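Local coordinates for minor capsid protein VP1 (Human bocavirus 3, PDB 5US7) that self-assembles into a sixty-copy T=1 icosahedral capsid and, in its longest form, probably carries a phospholipase A2 activity, at residues S87-S92 with I194-E199; D111-T116 with M527-K532; K120-K125 with E245-E250; A208-I213 with G324-S329. One frame throughout, in Å; residues are numbered along the deposited sequence.

From the N terminus, the chain first passes through 87-92, in the loop between strands 54-65 and 96-98; contact 1 closes when it returns at 194-199. Before that, helix 109-116 opens contact 2 and strand 119-138 opens contact 3, so contact 1 crosses both. Contact 4 opens at 208-213, crosses contact 3, which closes at 245-250, and itself closes at 324-329. Contact 2 spans contacts 3 and 4 and closes near the C terminus. Contacts 2 and 3 touch and tie helix 109-116, strand pair 119-138/236-248 and C-terminal chain together; across the chain's centre, contact 1 joins two loops, contact 4 a helix start to a loop, meeting through Glu199 and Ile327.

Contact 1: S87-S92 with I194-E199; sequences SQRCVS and IPTIHE
His198 turns its imidazole directly opposite its own backbone N (chi1 -174°), whereas Arg89 sets CG between its N and carbonyl carbon (chi1 70°), and these two choices bring the side chains together at about a right angle. The edge of the His198 ring meets the root of the arginine, with CD2 3.8 Å from Arg89 CB in the ring plane. Arg89 then bends at its third torsion, leaving the guanidinium plane 46° from the imidazole plane. Arg89 NH2 stays 4.5 Å from His198 NE2; were the histidine protonated, it would probably feel the arginine's charge. Thr196 puts CG2 over one face of the guanidinium, 4.0 Å from Arg89 NE. Ser87 approaches the imidazole obliquely, CB 3.3 Å from His198 ND1. The aliphatic part of Arg89 crosses Pro195, CG to CG 3.9 Å, and Val91 meets the same proline tip to tip, CG1 to CD 3.9 Å. The backbones come close as well, Cys90 CA 4.0 Å from Ile194 CA, and Ile194 sends CD1 to Gln88 CG. Neighbouring subunits close over the pair: Pro262 of a second subunit packs on Cys90 and Ile194, and Ile507 of a third lies on Arg89 and His198. Two irregular loops, one following strand 54-65 and one following strand 185-190, are thus packed together and largely buried, with other subunits against them, as expected of a parvovirus capsid protein, whose jelly-roll core carries long inter-strand loops that build the shell.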
# COMPACT_ATOMS: atom_id res chain seq x y z
N SER A 87 -40.80 -73.00 -88.52
CA SER A 87 -42.20 -72.63 -88.31
C SER A 87 -42.43 -71.44 -87.38
O SER A 87 -43.59 -71.21 -87.02
CB SER A 87 -42.97 -73.84 -87.80
OG SER A 87 -42.98 -74.88 -88.76
N GLN A 88 -41.40 -70.69 -86.99
CA GLN A 88 -41.46 -69.85 -85.79
C GLN A 88 -42.76 -69.07 -85.67
O GLN A 88 -43.22 -68.46 -86.63
CB GLN A 88 -40.30 -68.86 -85.75
CG GLN A 88 -38.95 -69.42 -85.41
CD GLN A 88 -38.22 -69.94 -86.61
OE1 GLN A 88 -38.74 -69.93 -87.72
NE2 GLN A 88 -36.99 -70.36 -86.39
N ARG A 89 -43.36 -69.14 -84.48
CA ARG A 89 -44.65 -68.50 -84.24
C ARG A 89 -44.51 -67.02 -83.91
O ARG A 89 -45.37 -66.21 -84.28
CB ARG A 89 -45.40 -69.24 -83.14
CG ARG A 89 -44.82 -69.10 -81.76
CD ARG A 89 -45.74 -69.77 -80.77
NE ARG A 89 -45.82 -71.20 -81.03
CZ ARG A 89 -46.79 -71.99 -80.58
NH1 ARG A 89 -47.77 -71.49 -79.85
NH2 ARG A 89 -46.78 -73.29 -80.87
N CYS A 90 -43.45 -66.65 -83.20
CA CYS A 90 -43.17 -65.27 -82.77
C CYS A 90 -44.34 -64.71 -81.96
O CYS A 90 -45.10 -65.48 -81.35
CB CYS A 90 -42.83 -64.47 -84.01
SG CYS A 90 -42.42 -62.75 -83.72
N VAL A 91 -44.56 -63.40 -82.06
CA VAL A 91 -45.54 -62.59 -81.33
C VAL A 91 -45.40 -61.20 -81.93
O VAL A 91 -44.39 -60.89 -82.56
CB VAL A 91 -45.31 -62.48 -79.81
CG1 VAL A 91 -45.45 -63.78 -79.04
CG2 VAL A 91 -44.00 -61.83 -79.53
N SER A 92 -46.37 -60.34 -81.71
CA SER A 92 -46.26 -58.97 -82.16
C SER A 92 -46.57 -58.04 -81.01
O SER A 92 -47.30 -58.40 -80.08
CB SER A 92 -47.19 -58.68 -83.31
OG SER A 92 -46.78 -59.38 -84.47
N ILE A 194 -39.65 -64.45 -80.16
CA ILE A 194 -40.03 -65.85 -80.33
C ILE A 194 -40.28 -66.43 -78.94
O ILE A 194 -39.32 -66.57 -78.16
CB ILE A 194 -38.95 -66.64 -81.07
CG1 ILE A 194 -38.80 -66.09 -82.48
CG2 ILE A 194 -39.33 -68.08 -81.15
CD1 ILE A 194 -37.61 -66.62 -83.20
N PRO A 195 -41.52 -66.73 -78.57
CA PRO A 195 -41.76 -67.30 -77.25
C PRO A 195 -41.26 -68.73 -77.11
O PRO A 195 -40.88 -69.13 -76.00
CB PRO A 195 -43.28 -67.22 -77.11
CG PRO A 195 -43.77 -67.30 -78.49
CD PRO A 195 -42.76 -66.60 -79.34
N THR A 196 -41.24 -69.50 -78.18
CA THR A 196 -40.79 -70.89 -78.14
C THR A 196 -40.64 -71.38 -79.57
O THR A 196 -40.94 -70.67 -80.53
CB THR A 196 -41.77 -71.78 -77.38
OG1 THR A 196 -41.18 -73.06 -77.17
CG2 THR A 196 -43.04 -71.95 -78.19
N ILE A 197 -40.19 -72.62 -79.71
CA ILE A 197 -40.13 -73.26 -81.02
C ILE A 197 -41.54 -73.67 -81.42
O ILE A 197 -42.32 -74.15 -80.59
CB ILE A 197 -39.18 -74.47 -81.00
CG1 ILE A 197 -37.78 -74.03 -80.60
CG2 ILE A 197 -39.08 -75.09 -82.36
CD1 ILE A 197 -37.45 -74.27 -79.17
N HIS A 198 -41.89 -73.47 -82.69
CA HIS A 198 -43.24 -73.84 -83.12
C HIS A 198 -43.38 -75.35 -83.23
O HIS A 198 -44.37 -75.91 -82.75
CB HIS A 198 -43.56 -73.16 -84.45
CG HIS A 198 -44.96 -73.38 -84.90
ND1 HIS A 198 -45.35 -74.49 -85.60
CD2 HIS A 198 -46.08 -72.63 -84.72
CE1 HIS A 198 -46.65 -74.42 -85.86
NE2 HIS A 198 -47.11 -73.30 -85.33
N GLU A 199 -42.41 -76.01 -83.84
CA GLU A 199 -42.21 -77.42 -83.57
C GLU A 199 -41.90 -77.57 -82.09
O GLU A 199 -41.51 -76.60 -81.44
CB GLU A 199 -41.05 -77.95 -84.41
CG GLU A 199 -41.35 -77.99 -85.89
CD GLU A 199 -42.40 -79.01 -86.20
OE1 GLU A 199 -42.32 -80.10 -85.60
OE2 GLU A 199 -43.31 -78.73 -87.01

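Contact 2: D111-T116 with M527-K532; sequences DWQRLT and MCFPVK
Trp112 reaches from the helix with its six-membered ring leading and meets Phe529 at the base of the phenyl group, CZ3 to CB 3.6 Å, rather than ring on ring. Its CG lies opposite the backbone N (chi1 -163°), which brings the six-membered end of the indole to 527-532. Val531 crosses the indole at about a right angle and brings CG1 to 4.1 Å from CZ2. The Phe529 ring itself hangs beside Gln113, whose extended chain runs obliquely past it: CB lies 4.1 Å from CD2, and OE1 is 3.8 Å from CE2, with amide and phenyl planes 66° apart. His494 stacks on the Phe529 ring. The helix is consistent with the conserved helix of parvovirus capsid proteins that packs against the jelly roll near the icosahedral twofold axis; here Pro490 of a fourth subunit, part of a likely nuclear localization signal, covers Gln113 and Phe529. Thr116, one turn on, places OG1 over one face of the indole, 3.4 Å above its plane and offset toward the rim, while the same oxygen donates to Trp112 O at 2.9 Å, the donor lying nearly in line with the C=O (165°). Thr116 N bonds to that carbonyl too, so two donors from a single residue hold it. The methyl CG2 of Thr116 turns the other way, to 3.8 Å from Pro530 O, an oxygen that accepts hydrogen bonds from His494 and Thr533. Val531 is held to Val410 by backbone hydrogen bonding, and Cys528 to Arg412.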
# COMPACT_ATOMS: atom_id res chain seq x y z
N ASP A 111 -14.60 -40.08 -90.60
CA ASP A 111 -14.21 -40.25 -89.20
C ASP A 111 -13.81 -41.67 -88.90
O ASP A 111 -13.02 -41.91 -87.98
CB ASP A 111 -15.36 -39.82 -88.30
CG ASP A 111 -15.63 -38.34 -88.36
OD1 ASP A 111 -14.72 -37.58 -88.77
OD2 ASP A 111 -16.76 -37.93 -88.03
N TRP A 112 -14.35 -42.63 -89.63
CA TRP A 112 -14.02 -44.01 -89.32
C TRP A 112 -12.77 -44.47 -90.04
O TRP A 112 -12.22 -45.51 -89.68
CB TRP A 112 -15.20 -44.90 -89.67
CG TRP A 112 -15.11 -46.22 -89.02
CD1 TRP A 112 -15.46 -46.53 -87.74
CD2 TRP A 112 -14.69 -47.42 -89.63
NE1 TRP A 112 -15.25 -47.86 -87.51
CE2 TRP A 112 -14.78 -48.43 -88.66
CE3 TRP A 112 -14.24 -47.75 -90.90
CZ2 TRP A 112 -14.44 -49.73 -88.91
CZ3 TRP A 112 -13.91 -49.02 -91.15
CH2 TRP A 112 -14.00 -50.01 -90.17
N GLN A 113 -12.31 -43.72 -91.04
CA GLN A 113 -10.97 -43.91 -91.56
C GLN A 113 -9.93 -43.35 -90.61
O GLN A 113 -8.91 -43.98 -90.34
CB GLN A 113 -10.83 -43.23 -92.90
CG GLN A 113 -9.45 -43.31 -93.47
CD GLN A 113 -9.37 -42.65 -94.80
OE1 GLN A 113 -10.38 -42.20 -95.30
NE2 GLN A 113 -8.19 -42.58 -95.38
N ARG A 114 -10.17 -42.15 -90.10
CA ARG A 114 -9.24 -41.55 -89.15
C ARG A 114 -9.14 -42.37 -87.88
O ARG A 114 -8.19 -42.20 -87.12
CB ARG A 114 -9.70 -40.13 -88.83
CG ARG A 114 -8.75 -39.37 -87.97
CD ARG A 114 -9.28 -38.00 -87.73
NE ARG A 114 -8.34 -37.21 -86.96
CZ ARG A 114 -8.52 -35.92 -86.70
NH1 ARG A 114 -9.61 -35.31 -87.13
NH2 ARG A 114 -7.62 -35.26 -85.99
N LEU A 115 -10.10 -43.25 -87.64
CA LEU A 115 -10.08 -44.17 -86.52
C LEU A 115 -9.34 -45.45 -86.87
O LEU A 115 -8.43 -45.86 -86.15
CB LEU A 115 -11.51 -44.46 -86.05
CG LEU A 115 -11.60 -45.43 -84.89
CD1 LEU A 115 -12.56 -44.91 -83.88
CD2 LEU A 115 -12.14 -46.71 -85.44
N THR A 116 -9.78 -46.14 -87.92
CA THR A 116 -9.03 -47.28 -88.42
C THR A 116 -7.55 -46.95 -88.55
O THR A 116 -6.70 -47.57 -87.90
CB THR A 116 -9.59 -47.72 -89.76
OG1 THR A 116 -10.95 -48.12 -89.58
CG2 THR A 116 -8.81 -48.89 -90.26
N MET A 527 -12.93 -51.31 -99.72
CA MET A 527 -13.74 -50.18 -99.30
C MET A 527 -14.81 -50.70 -98.36
O MET A 527 -15.29 -51.82 -98.50
CB MET A 527 -14.33 -49.45 -100.51
CG MET A 527 -15.35 -50.22 -101.31
SD MET A 527 -15.75 -49.45 -102.89
CE MET A 527 -14.55 -50.22 -103.96
N CYS A 528 -15.20 -49.85 -97.40
CA CYS A 528 -15.74 -50.16 -96.07
C CYS A 528 -14.61 -50.28 -95.05
O CYS A 528 -14.88 -50.31 -93.86
CB CYS A 528 -16.59 -51.44 -96.02
SG CYS A 528 -18.10 -51.45 -97.01
N PHE A 529 -13.36 -50.33 -95.50
CA PHE A 529 -12.14 -50.16 -94.71
C PHE A 529 -12.01 -51.09 -93.52
O PHE A 529 -12.03 -50.64 -92.38
CB PHE A 529 -12.04 -48.71 -94.24
CG PHE A 529 -11.89 -47.73 -95.35
CD1 PHE A 529 -11.47 -48.12 -96.60
CD2 PHE A 529 -12.15 -46.39 -95.14
CE1 PHE A 529 -11.33 -47.22 -97.61
CE2 PHE A 529 -12.00 -45.49 -96.15
CZ PHE A 529 -11.59 -45.90 -97.39
N PRO A 530 -11.82 -52.39 -93.74
CA PRO A 530 -11.70 -53.32 -92.61
C PRO A 530 -10.64 -52.87 -91.61
O PRO A 530 -9.65 -52.23 -91.96
CB PRO A 530 -11.28 -54.63 -93.27
CG PRO A 530 -11.44 -54.42 -94.72
CD PRO A 530 -12.04 -53.11 -94.99
N VAL A 531 -10.86 -53.20 -90.34
CA VAL A 531 -9.77 -53.14 -89.37
C VAL A 531 -8.85 -54.34 -89.57
O VAL A 531 -9.18 -55.29 -90.27
CB VAL A 531 -10.29 -53.08 -87.93
CG1 VAL A 531 -11.17 -51.86 -87.73
CG2 VAL A 531 -11.00 -54.34 -87.57
N LYS A 532 -7.66 -54.25 -88.98
CA LYS A 532 -6.64 -55.29 -88.95
C LYS A 532 -5.92 -55.44 -90.27
O LYS A 532 -5.00 -56.25 -90.36
CB LYS A 532 -7.19 -56.67 -88.54
CG LYS A 532 -7.75 -56.73 -87.15
CD LYS A 532 -8.30 -58.10 -86.86
CE LYS A 532 -8.94 -58.14 -85.50
NZ LYS A 532 -7.94 -57.87 -84.43

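Contact 3: K120-K125 with E245-E250; sequences KRFRPK and EWINNE
Arg123 leaves its strand with CB 3.1 Å from Glu245 O and CG turned between N and carbonyl carbon (chi1 60°), then runs extended over the indole of Trp246. CG stands 3.8 Å from the centroid of the six-membered ring, a CH-pi contact; CD follows over CD2 and CE2; NE lies above the same face. The guanidinium ends flat on the ring, centres 4.0 Å apart and planes at 14°, while NE forms a salt bridge with Glu479. Arg121 takes the opposite face differently, its plane steeply inclined to the indole (70°) and CZ 4.2 Å from the six-membered centroid in a cation-pi contact. Beneath, strands 119-138 and 236-248 of the capsid jelly roll join antiparallel in a hydrogen-bonded pair, Phe122 N to Ile247 O at 3.2 Å and Ile247 N to Phe122 O at 2.9 Å; Ile247 CB lies over one face of the Phe122 ring in a CH-pi contact. Toward strand 466-482, Lys120 and Arg121 both face Glu481 in a classic beta bulge. The indole is thus held between a stacked arginine, Arg123, and a cation-pi arginine, Arg121, with Glu479 probably offsetting part of the gathered positive charge.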
# COMPACT_ATOMS: atom_id res chain seq x y z
N LYS A 120 -4.89 -48.19 -82.70
CA LYS A 120 -4.80 -49.65 -82.65
C LYS A 120 -5.99 -50.27 -81.92
O LYS A 120 -6.69 -51.11 -82.48
CB LYS A 120 -3.47 -50.08 -82.03
CG LYS A 120 -3.21 -49.61 -80.63
CD LYS A 120 -1.89 -50.14 -80.15
CE LYS A 120 -1.61 -49.65 -78.75
NZ LYS A 120 -0.29 -50.11 -78.26
N ARG A 121 -6.22 -49.91 -80.67
CA ARG A 121 -7.34 -50.42 -79.90
C ARG A 121 -8.42 -49.36 -79.80
O ARG A 121 -8.12 -48.17 -79.70
CB ARG A 121 -6.90 -50.86 -78.51
CG ARG A 121 -6.03 -52.07 -78.54
CD ARG A 121 -5.61 -52.58 -77.18
NE ARG A 121 -4.76 -51.64 -76.46
CZ ARG A 121 -5.11 -51.03 -75.34
NH1 ARG A 121 -6.27 -51.29 -74.78
NH2 ARG A 121 -4.27 -50.18 -74.75
N PHE A 122 -9.68 -49.79 -79.84
CA PHE A 122 -10.79 -48.93 -79.46
C PHE A 122 -11.94 -49.79 -78.98
O PHE A 122 -12.13 -50.92 -79.45
CB PHE A 122 -11.24 -48.03 -80.60
CG PHE A 122 -11.71 -48.77 -81.80
CD1 PHE A 122 -13.03 -49.12 -81.94
CD2 PHE A 122 -10.83 -49.11 -82.80
CE1 PHE A 122 -13.46 -49.80 -83.04
CE2 PHE A 122 -11.26 -49.79 -83.91
CZ PHE A 122 -12.58 -50.13 -84.02
N ARG A 123 -12.71 -49.26 -78.04
CA ARG A 123 -13.94 -49.88 -77.59
C ARG A 123 -14.88 -48.78 -77.14
O ARG A 123 -14.42 -47.72 -76.72
CB ARG A 123 -13.69 -50.86 -76.44
CG ARG A 123 -13.08 -50.21 -75.25
CD ARG A 123 -12.92 -51.19 -74.14
NE ARG A 123 -12.33 -50.56 -72.98
CZ ARG A 123 -12.00 -51.21 -71.88
NH1 ARG A 123 -12.21 -52.52 -71.80
NH2 ARG A 123 -11.46 -50.56 -70.86
N PRO A 124 -16.19 -49.00 -77.23
CA PRO A 124 -17.13 -47.99 -76.72
C PRO A 124 -17.08 -47.92 -75.21
O PRO A 124 -17.16 -48.94 -74.52
CB PRO A 124 -18.48 -48.49 -77.22
CG PRO A 124 -18.30 -49.94 -77.33
CD PRO A 124 -16.90 -50.18 -77.75
N LYS A 125 -16.91 -46.71 -74.69
CA LYS A 125 -16.89 -46.49 -73.25
C LYS A 125 -18.28 -46.31 -72.65
O LYS A 125 -18.58 -46.88 -71.60
CB LYS A 125 -16.03 -45.28 -72.93
CG LYS A 125 -15.89 -45.00 -71.46
CD LYS A 125 -15.00 -43.80 -71.24
CE LYS A 125 -14.90 -43.48 -69.77
NZ LYS A 125 -14.04 -42.29 -69.52
N GLU A 245 -15.15 -55.04 -74.55
CA GLU A 245 -13.82 -55.58 -74.79
C GLU A 245 -13.17 -54.70 -75.85
O GLU A 245 -13.86 -53.99 -76.58
CB GLU A 245 -13.87 -57.04 -75.22
CG GLU A 245 -12.53 -57.72 -75.34
CD GLU A 245 -12.64 -59.15 -75.81
OE1 GLU A 245 -13.77 -59.59 -76.10
OE2 GLU A 245 -11.60 -59.83 -75.91
N TRP A 246 -11.85 -54.78 -75.95
CA TRP A 246 -11.17 -54.00 -76.96
C TRP A 246 -11.36 -54.60 -78.34
O TRP A 246 -11.41 -55.82 -78.50
CB TRP A 246 -9.69 -53.90 -76.65
CG TRP A 246 -9.43 -53.05 -75.49
CD1 TRP A 246 -9.22 -53.46 -74.22
CD2 TRP A 246 -9.37 -51.63 -75.48
NE1 TRP A 246 -9.01 -52.37 -73.41
CE2 TRP A 246 -9.11 -51.24 -74.16
CE3 TRP A 246 -9.51 -50.65 -76.45
CZ2 TRP A 246 -8.97 -49.91 -73.80
CZ3 TRP A 246 -9.37 -49.34 -76.09
CH2 TRP A 246 -9.10 -48.98 -74.78
N ILE A 247 -11.48 -53.74 -79.34
CA ILE A 247 -11.39 -54.11 -80.74
C ILE A 247 -9.97 -53.81 -81.18
O ILE A 247 -9.55 -52.65 -81.19
CB ILE A 247 -12.39 -53.35 -81.60
CG1 ILE A 247 -13.80 -53.68 -81.17
CG2 ILE A 247 -12.21 -53.72 -83.05
CD1 ILE A 247 -14.79 -52.73 -81.72
N ASN A 248 -9.24 -54.84 -81.54
CA ASN A 248 -7.82 -54.71 -81.81
C ASN A 248 -7.63 -54.48 -83.30
O ASN A 248 -7.92 -55.36 -84.11
CB ASN A 248 -7.08 -55.94 -81.32
CG ASN A 248 -7.22 -56.13 -79.84
OD1 ASN A 248 -7.57 -57.21 -79.37
ND2 ASN A 248 -6.95 -55.08 -79.08
N ASN A 249 -7.15 -53.30 -83.66
CA ASN A 249 -6.77 -53.01 -85.03
C ASN A 249 -5.26 -53.11 -85.07
O ASN A 249 -4.55 -52.17 -84.72
CB ASN A 249 -7.26 -51.62 -85.43
CG ASN A 249 -7.04 -51.30 -86.87
OD1 ASN A 249 -7.05 -52.19 -87.72
ND2 ASN A 249 -6.82 -50.03 -87.16
N GLU A 250 -4.77 -54.25 -85.55
CA GLU A 250 -3.35 -54.49 -85.77
C GLU A 250 -3.25 -55.61 -86.79
O GLU A 250 -4.18 -56.39 -86.96
CB GLU A 250 -2.58 -54.91 -84.51
CG GLU A 250 -2.49 -53.92 -83.36
CD GLU A 250 -3.59 -54.13 -82.34
OE1 GLU A 250 -4.43 -55.02 -82.57
OE2 GLU A 250 -3.62 -53.42 -81.32

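Contact 4: A208-I213 with G324-S329; sequences AVEKAI and GANINS
Val209 and Ala325 bring the two backbones nearest, CA to CA 5.7 Å, near the beginning of helix 210-215, where a loop runs past it. The helical turn is set by Ile213 N bonding to Val209 O at 3.0 Å. The loop has no regular structure and twists sharply, with positive phi at Gly324 and again from Asn326 through Asn328. Val209 sets CB 3.3 Å from Gly324 O, with CG2 beside the same oxygen, and CG1 lies 4.4 Å from Ala325 CB. Glu210 takes the longer route. With CG opposite the carbonyl carbon (chi1 -74°) and the rest extended, its carboxylate is carried across to the loop, where OE2 approaches Ala325 O, Asn326 CB and Ile327 CG2, the last at 3.3 Å. Carboxylate and Asn326 amide planes stand 61° apart. The other oxygen, OE1, takes a weak hydrogen bond from Glu204 N, and Asn207 bonds weakly to Gly324 O. The centre of the contact lies about 33 Å from the centre of the chain, where the start of helix 210-215 meets the loop between strand 319-320 and helix 331-334, and Ile327 packs against Glu199 of the loop after strand 185-190.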
# COMPACT_ATOMS: atom_id res chain seq x y z
N ALA A 208 -48.09 -84.53 -74.55
CA ALA A 208 -47.71 -84.27 -73.17
C ALA A 208 -46.23 -83.92 -73.09
O ALA A 208 -45.78 -83.46 -72.04
CB ALA A 208 -48.01 -85.43 -72.20
N VAL A 209 -45.46 -84.12 -74.15
CA VAL A 209 -44.12 -83.57 -74.25
C VAL A 209 -44.25 -82.21 -74.91
O VAL A 209 -43.89 -81.19 -74.33
CB VAL A 209 -43.18 -84.50 -75.04
CG1 VAL A 209 -41.82 -83.85 -75.20
CG2 VAL A 209 -43.07 -85.83 -74.33
N GLU A 210 -44.77 -82.19 -76.14
CA GLU A 210 -45.09 -80.92 -76.77
C GLU A 210 -46.12 -80.15 -75.96
O GLU A 210 -46.06 -78.92 -75.88
CB GLU A 210 -45.59 -81.15 -78.20
CG GLU A 210 -44.51 -81.52 -79.20
CD GLU A 210 -45.05 -81.65 -80.61
OE1 GLU A 210 -46.28 -81.71 -80.77
OE2 GLU A 210 -44.25 -81.65 -81.57
N LYS A 211 -47.08 -80.84 -75.35
CA LYS A 211 -48.09 -80.14 -74.57
C LYS A 211 -47.48 -79.49 -73.33
O LYS A 211 -47.86 -78.38 -72.96
CB LYS A 211 -49.21 -81.09 -74.16
CG LYS A 211 -50.32 -80.41 -73.40
CD LYS A 211 -51.50 -81.33 -73.18
CE LYS A 211 -52.59 -80.64 -72.40
NZ LYS A 211 -52.20 -80.43 -70.98
N ALA A 212 -46.54 -80.17 -72.68
CA ALA A 212 -45.84 -79.54 -71.57
C ALA A 212 -44.97 -78.39 -72.04
O ALA A 212 -44.79 -77.41 -71.32
CB ALA A 212 -44.99 -80.57 -70.83
N ILE A 213 -44.41 -78.48 -73.25
CA ILE A 213 -43.63 -77.38 -73.79
C ILE A 213 -44.54 -76.25 -74.24
O ILE A 213 -44.18 -75.08 -74.14
CB ILE A 213 -42.74 -77.88 -74.95
CG1 ILE A 213 -41.68 -78.84 -74.42
CG2 ILE A 213 -42.07 -76.72 -75.65
CD1 ILE A 213 -40.90 -79.52 -75.51
N GLY A 324 -39.87 -88.37 -77.68
CA GLY A 324 -41.32 -88.34 -77.62
C GLY A 324 -41.91 -87.01 -78.02
O GLY A 324 -43.00 -86.66 -77.58
N ALA A 325 -41.20 -86.26 -78.86
CA ALA A 325 -41.61 -84.92 -79.23
C ALA A 325 -42.38 -84.85 -80.54
O ALA A 325 -42.69 -83.75 -80.99
CB ALA A 325 -40.38 -84.00 -79.32
N ASN A 326 -42.70 -85.99 -81.16
CA ASN A 326 -43.34 -85.97 -82.47
C ASN A 326 -42.47 -85.23 -83.48
O ASN A 326 -41.48 -85.79 -83.96
CB ASN A 326 -44.73 -85.33 -82.41
CG ASN A 326 -45.52 -85.51 -83.70
OD1 ASN A 326 -45.34 -86.49 -84.41
ND2 ASN A 326 -46.38 -84.54 -84.00
N ILE A 327 -42.91 -84.04 -83.88
CA ILE A 327 -42.22 -83.04 -84.71
C ILE A 327 -41.93 -83.42 -86.16
O ILE A 327 -40.93 -82.97 -86.72
CB ILE A 327 -40.88 -82.51 -84.06
CG1 ILE A 327 -39.77 -83.55 -83.96
CG2 ILE A 327 -41.17 -81.84 -82.74
CD1 ILE A 327 -38.46 -82.99 -83.48
N ASN A 328 -42.77 -84.27 -86.75
CA ASN A 328 -43.24 -84.01 -88.11
C ASN A 328 -42.14 -83.60 -89.09
O ASN A 328 -41.28 -84.40 -89.45
CB ASN A 328 -44.34 -82.94 -88.08
CG ASN A 328 -45.11 -82.85 -89.37
OD1 ASN A 328 -45.25 -83.84 -90.10
ND2 ASN A 328 -45.63 -81.67 -89.68
N SER A 329 -42.21 -82.34 -89.50
CA SER A 329 -41.35 -81.78 -90.53
C SER A 329 -39.89 -81.81 -90.10
O SER A 329 -39.55 -81.96 -88.93
CB SER A 329 -41.77 -80.35 -90.85
OG SER A 329 -40.91 -79.77 -91.82